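Local coordinates for protein succinylglutamate desuccinylase/aspartoacylase (Shewanella frigidimarina, PDB 3LWU) that probably acts as a zinc-dependent hydrolase of the succinylglutamate desuccinylase/aspartoacylase family, at residues 207-210 with 211-215; 262-265 with 266-270. All coordinates share one frame; numbering follows the deposited sequence.

Interaction 1 of 2, residues 207-210 with 211-215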
loop_
_atom_site.group_PDB
_atom_site.type_symbol
_atom_site.label_atom_id
_atom_site.label_comp_id
_atom_site.label_asym_id
_atom_site.label_seq_id
_atom_site.Cartn_x
_atom_site.Cartn_y
_atom_site.Cartn_z
ATOM N N ASP A 207 15.591 35.387 9.963
ATOM C CA ASP A 207 16.444 34.688 10.925
ATOM C C ASP A 207 17.631 34.023 10.255
ATOM O O ASP A 207 18.191 33.075 10.770
ATOM C CB ASP A 207 15.617 33.642 11.663
ATOM C CG ASP A 207 15.934 33.585 13.154
ATOM O OD1 ASP A 207 16.948 34.198 13.634
ATOM O OD2 ASP A 207 15.140 32.933 13.865
ATOM N N ILE A 208 18.045 34.562 9.116
ATOM C CA ILE A 208 19.117 33.969 8.342
ATOM C C ILE A 208 20.407 33.904 9.162
ATOM O O ILE A 208 21.188 32.968 9.023
ATOM C CB ILE A 208 19.302 34.725 6.987
ATOM C CG1 ILE A 208 20.177 33.903 6.036
ATOM C CG2 ILE A 208 19.857 36.153 7.196
ATOM C CD1 ILE A 208 19.670 32.402 5.820
ATOM N N ASP A 209 20.583 34.878 10.048
ATOM C CA ASP A 209 21.688 34.936 11.025
ATOM C C ASP A 209 21.877 33.624 11.783
ATOM O O ASP A 209 22.999 33.194 12.106
ATOM C CB ASP A 209 21.381 36.045 12.051
ATOM C CG ASP A 209 22.412 36.137 13.160
ATOM O OD1 ASP A 209 23.464 36.763 12.910
ATOM O OD2 ASP A 209 22.174 35.607 14.276
ATOM N N ALA A 210 20.763 33.008 12.133
ATOM C CA ALA A 210 20.827 31.770 12.888
ATOM C C ALA A 210 21.455 30.598 12.104
ATOM O O ALA A 210 21.958 29.646 12.721
ATOM C CB ALA A 210 19.437 31.387 13.367
ATOM N N ALA A 211 21.397 30.634 10.770
ATOM C CA ALA A 211 21.830 29.495 9.968
ATOM C C ALA A 211 23.292 29.136 10.214
ATOM O O ALA A 211 23.642 27.962 10.180
ATOM C CB ALA A 211 21.572 29.715 8.461
ATOM N N ARG A 212 24.132 30.110 10.522
ATOM C CA ARG A 212 25.558 29.817 10.699
ATOM C C ARG A 212 25.924 28.996 11.970
ATOM O O ARG A 212 27.095 28.569 12.139
ATOM C CB ARG A 212 26.401 31.118 10.603
ATOM C CG ARG A 212 26.169 32.134 11.680
ATOM C CD ARG A 212 27.164 33.296 11.609
ATOM N NE ARG A 212 27.133 34.070 12.856
ATOM C CZ ARG A 212 26.156 34.919 13.188
ATOM N NH1 ARG A 212 25.143 35.134 12.350
ATOM N NH2 ARG A 212 26.183 35.567 14.356
ATOM N N PHE A 213 24.948 28.768 12.854
ATOM C CA PHE A 213 25.211 28.049 14.104
ATOM C C PHE A 213 24.989 26.559 13.978
ATOM O O PHE A 213 25.652 25.774 14.662
ATOM C CB PHE A 213 24.383 28.636 15.236
ATOM C CG PHE A 213 24.799 30.035 15.605
ATOM C CD1 PHE A 213 25.860 30.242 16.466
ATOM C CD2 PHE A 213 24.176 31.130 15.032
ATOM C CE1 PHE A 213 26.283 31.511 16.786
ATOM C CE2 PHE A 213 24.583 32.411 15.352
ATOM C CZ PHE A 213 25.646 32.597 16.232
ATOM N N PHE A 214 24.069 26.172 13.099
ATOM C CA PHE A 214 23.827 24.781 12.847
ATOM C C PHE A 214 24.956 24.229 12.008
ATOM O O PHE A 214 25.734 25.002 11.434
ATOM C CB PHE A 214 22.474 24.582 12.171
ATOM C CG PHE A 214 21.317 25.056 12.996
ATOM C CD1 PHE A 214 20.853 24.303 14.038
ATOM C CD2 PHE A 214 20.708 26.276 12.736
ATOM C CE1 PHE A 214 19.771 24.734 14.816
ATOM C CE2 PHE A 214 19.632 26.709 13.513
ATOM C CZ PHE A 214 19.163 25.932 14.532
ATOM N N SER A 215 25.084 22.899 11.978
ATOM C CA SER A 215 26.177 22.245 11.235
ATOM C C SER A 215 25.614 21.781 9.896
ATOM O O SER A 215 25.585 20.599 9.591
ATOM C CB SER A 215 26.732 21.075 12.036
ATOM O OG SER A 215 27.270 21.508 13.276
#

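Interaction 2 of 2, residues 262-265 with 266-270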
loop_
_atom_site.group_PDB
_atom_site.type_symbol
_atom_site.label_atom_id
_atom_site.label_comp_id
_atom_site.label_asym_id
_atom_site.label_seq_id
_atom_site.Cartn_x
_atom_site.Cartn_y
_atom_site.Cartn_z
ATOM N N GLU A 262 16.813 19.272 7.890
ATOM C CA GLU A 262 16.729 18.080 7.043
ATOM C C GLU A 262 18.040 17.303 7.195
ATOM O O GLU A 262 19.045 17.627 6.581
ATOM C CB GLU A 262 16.466 18.492 5.591
ATOM C CG GLU A 262 15.264 19.413 5.418
ATOM C CD GLU A 262 13.933 18.689 5.517
ATOM O OE1 GLU A 262 13.873 17.449 5.265
ATOM O OE2 GLU A 262 12.941 19.392 5.792
ATOM N N LEU A 263 18.007 16.273 8.024
ATOM C CA LEU A 263 19.201 15.585 8.493
ATOM C C LEU A 263 19.568 14.371 7.611
ATOM O O LEU A 263 19.502 13.213 8.031
ATOM C CB LEU A 263 18.978 15.190 9.945
ATOM C CG LEU A 263 18.632 16.390 10.874
ATOM C CD1 LEU A 263 17.955 15.886 12.144
ATOM C CD2 LEU A 263 19.806 17.263 11.173
ATOM N N ALA A 264 19.988 14.670 6.382
ATOM C CA ALA A 264 20.439 13.654 5.413
ATOM C C ALA A 264 19.304 12.720 5.040
ATOM O O ALA A 264 18.223 13.200 4.828
ATOM C CB ALA A 264 21.712 12.911 5.872
ATOM N N SER A 265 19.548 11.416 4.923
ATOM C CA SER A 265 18.589 10.522 4.286
ATOM C C SER A 265 17.606 9.852 5.261
ATOM O O SER A 265 17.899 9.632 6.446
ATOM C CB SER A 265 19.334 9.465 3.473
ATOM O OG SER A 265 20.222 10.096 2.538
ATOM N N GLN A 266 16.432 9.571 4.735
ATOM C CA GLN A 266 15.416 8.768 5.426
ATOM C C GLN A 266 15.824 7.318 5.589
ATOM O O GLN A 266 16.841 6.876 5.026
ATOM C CB GLN A 266 14.097 8.845 4.653
ATOM C CG GLN A 266 14.140 8.104 3.327
ATOM C CD GLN A 266 12.899 8.354 2.483
ATOM O OE1 GLN A 266 12.093 9.233 2.798
ATOM N NE2 GLN A 266 12.768 7.606 1.362
ATOM N N GLU A 267 15.037 6.573 6.365
ATOM C CA GLU A 267 15.246 5.146 6.574
ATOM C C GLU A 267 16.642 4.819 7.035
ATOM O O GLU A 267 17.225 3.804 6.625
ATOM C CB GLU A 267 14.925 4.357 5.280
ATOM C CG GLU A 267 13.431 4.403 4.947
ATOM C CD GLU A 267 12.594 3.650 5.996
ATOM O OE1 GLU A 267 13.066 3.349 7.141
ATOM O OE2 GLU A 267 11.501 3.278 5.646
ATOM N N ARG A 268 17.188 5.693 7.879
ATOM C CA ARG A 268 18.563 5.557 8.304
ATOM C C ARG A 268 18.721 6.102 9.718
ATOM O O ARG A 268 18.185 7.161 10.031
ATOM C CB ARG A 268 19.448 6.358 7.341
ATOM C CG ARG A 268 20.913 6.500 7.743
ATOM C CD ARG A 268 21.514 7.637 6.903
ATOM N NE ARG A 268 22.935 7.859 7.131
ATOM C CZ ARG A 268 23.477 8.937 7.693
ATOM N NH1 ARG A 268 22.737 9.942 8.152
ATOM N NH2 ARG A 268 24.796 9.001 7.801
ATOM N N ILE A 269 19.483 5.380 10.532
ATOM C CA ILE A 269 19.909 5.799 11.854
ATOM C C ILE A 269 21.430 5.719 11.823
ATOM O O ILE A 269 21.991 4.685 11.477
ATOM C CB ILE A 269 19.391 4.839 12.923
ATOM C CG1 ILE A 269 17.879 4.977 13.100
ATOM C CG2 ILE A 269 20.126 5.018 14.216
ATOM C CD1 ILE A 269 17.378 6.283 13.579
ATOM N N ASP A 270 22.096 6.825 12.146
ATOM C CA ASP A 270 23.538 6.867 12.252
ATOM C C ASP A 270 23.904 7.757 13.452
ATOM O O ASP A 270 23.758 8.983 13.413
ATOM C CB ASP A 270 24.146 7.392 10.950
ATOM C CG ASP A 270 25.690 7.350 10.970
ATOM O OD1 ASP A 270 26.317 7.758 11.937
ATOM O OD2 ASP A 270 26.280 6.843 10.024
HETATM O O HOH W 1 20.057 10.427 8.045
HETATM O O HOH W 2 16.463 8.700 8.616
#

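Interaction 1 of 2, residues 207-210 with 211-215
D209 and R212, three residues apart round a helical turn, pair through opposite charges. R212 has CG between its backbone N and carbonyl carbon (chi1 65°) and runs extended from there to NE, which carries the guanidinium across the D209 carboxylate, the two planes 73° apart. D209 OD1 meets R212 NH1 near the guanidinium plane in a salt bridge; the modelled separation is implausibly short, and D209 has two conformers, so its detail is doubtful. R212 NH2 adds a weak bond to the same D209 OD1, at 3.3 Å. Over one guanidinium face stands F213 CE2, 3.6 Å above its centre. Were R212 replaced by an alanine, the D209 carboxylate would probably lose its charged mate and F213 CE2 the flat group beneath it.

Backbone bonds span three residues: A211 N donates to I208 O at 2.9 Å, and F213 N to A210 O at 3.1 Å. A210 O also lies in the plane of the F213 ring, at its edge, 3.5 Å from F213 CD2, while F214 CD2 passes it obliquely.

Apolar packing is lighter, with I208 CD1 4.2 Å from A211 CB. Small side chains suit the buried alanines, A210 against Y284 and F259, A211 against T219 and L388. F213 stacks on H287, and F214 meets F259 edge-to-face.

The chemistry implies a charged pair backed by F213 on the more exposed side, with the alanines and F214 buried against helix 271-287 and strands 218-222 and 257-263.

Interaction 2 of 2, residues 262-265 with 266-270
With CG anti to the backbone N (chi1 172°) and the chain extended to NE, R268 runs past S265 O and lays NH1 3.9 Å from A264 CB. The backbone itself sets R268 CB 3.7 Å from S265 O. L263 is the centre of an inverse gamma turn, and the positive phi of A264 (64°) then turns the chain a corner.

Direct contact is slight, and water does most of the joining. Water 1 lies in the guanidinium plane, accepts from R268 NH1 at 2.7 Å and donates to L263 O and S265 O. Water 2 links S265 O to R268 O, so S265 O receives two water hydrogens. D270 CB covers one guanidinium face; D270 OD2 is well out of that plane, 3.4 Å from R268 NH2, a pairing of charges alone. NH1 also forms a salt bridge with D273, and D270, as N-cap, receives D273 N on OD1.

A long arginine suits this place, able to serve a water and two acids at once. The Q266 side chain lies about 4 Å from that of E66, a zinc ligand, and its OE1 bonds weakly to an unidentified ligand. The chemistry implies a hydrated turn, held by water and charge, near the metal site.

In the fold
From the N terminus, strand 196-204 leads into interaction 1, a turn within the connection to strand 218-222. Helix 230-247 follows, then strand 257-263, which leads into interaction 2, the turn into helix 271-287. The two contacts come in series, neither nesting nor crossing; the centres of interactions 1 and 2 are 21 Å apart, and the nearest atoms of interactions 1 and 2 are about 7 Å apart, without touching. Interaction 1 packs on the two elements that interaction 2 connects: on F259 of strand 257-263 and on Y284 and H287 of helix 271-287. Interaction 1 lies away from the zinc, whereas interaction 2 lies near the zinc site through Q266 and also meets the second subunit through E267.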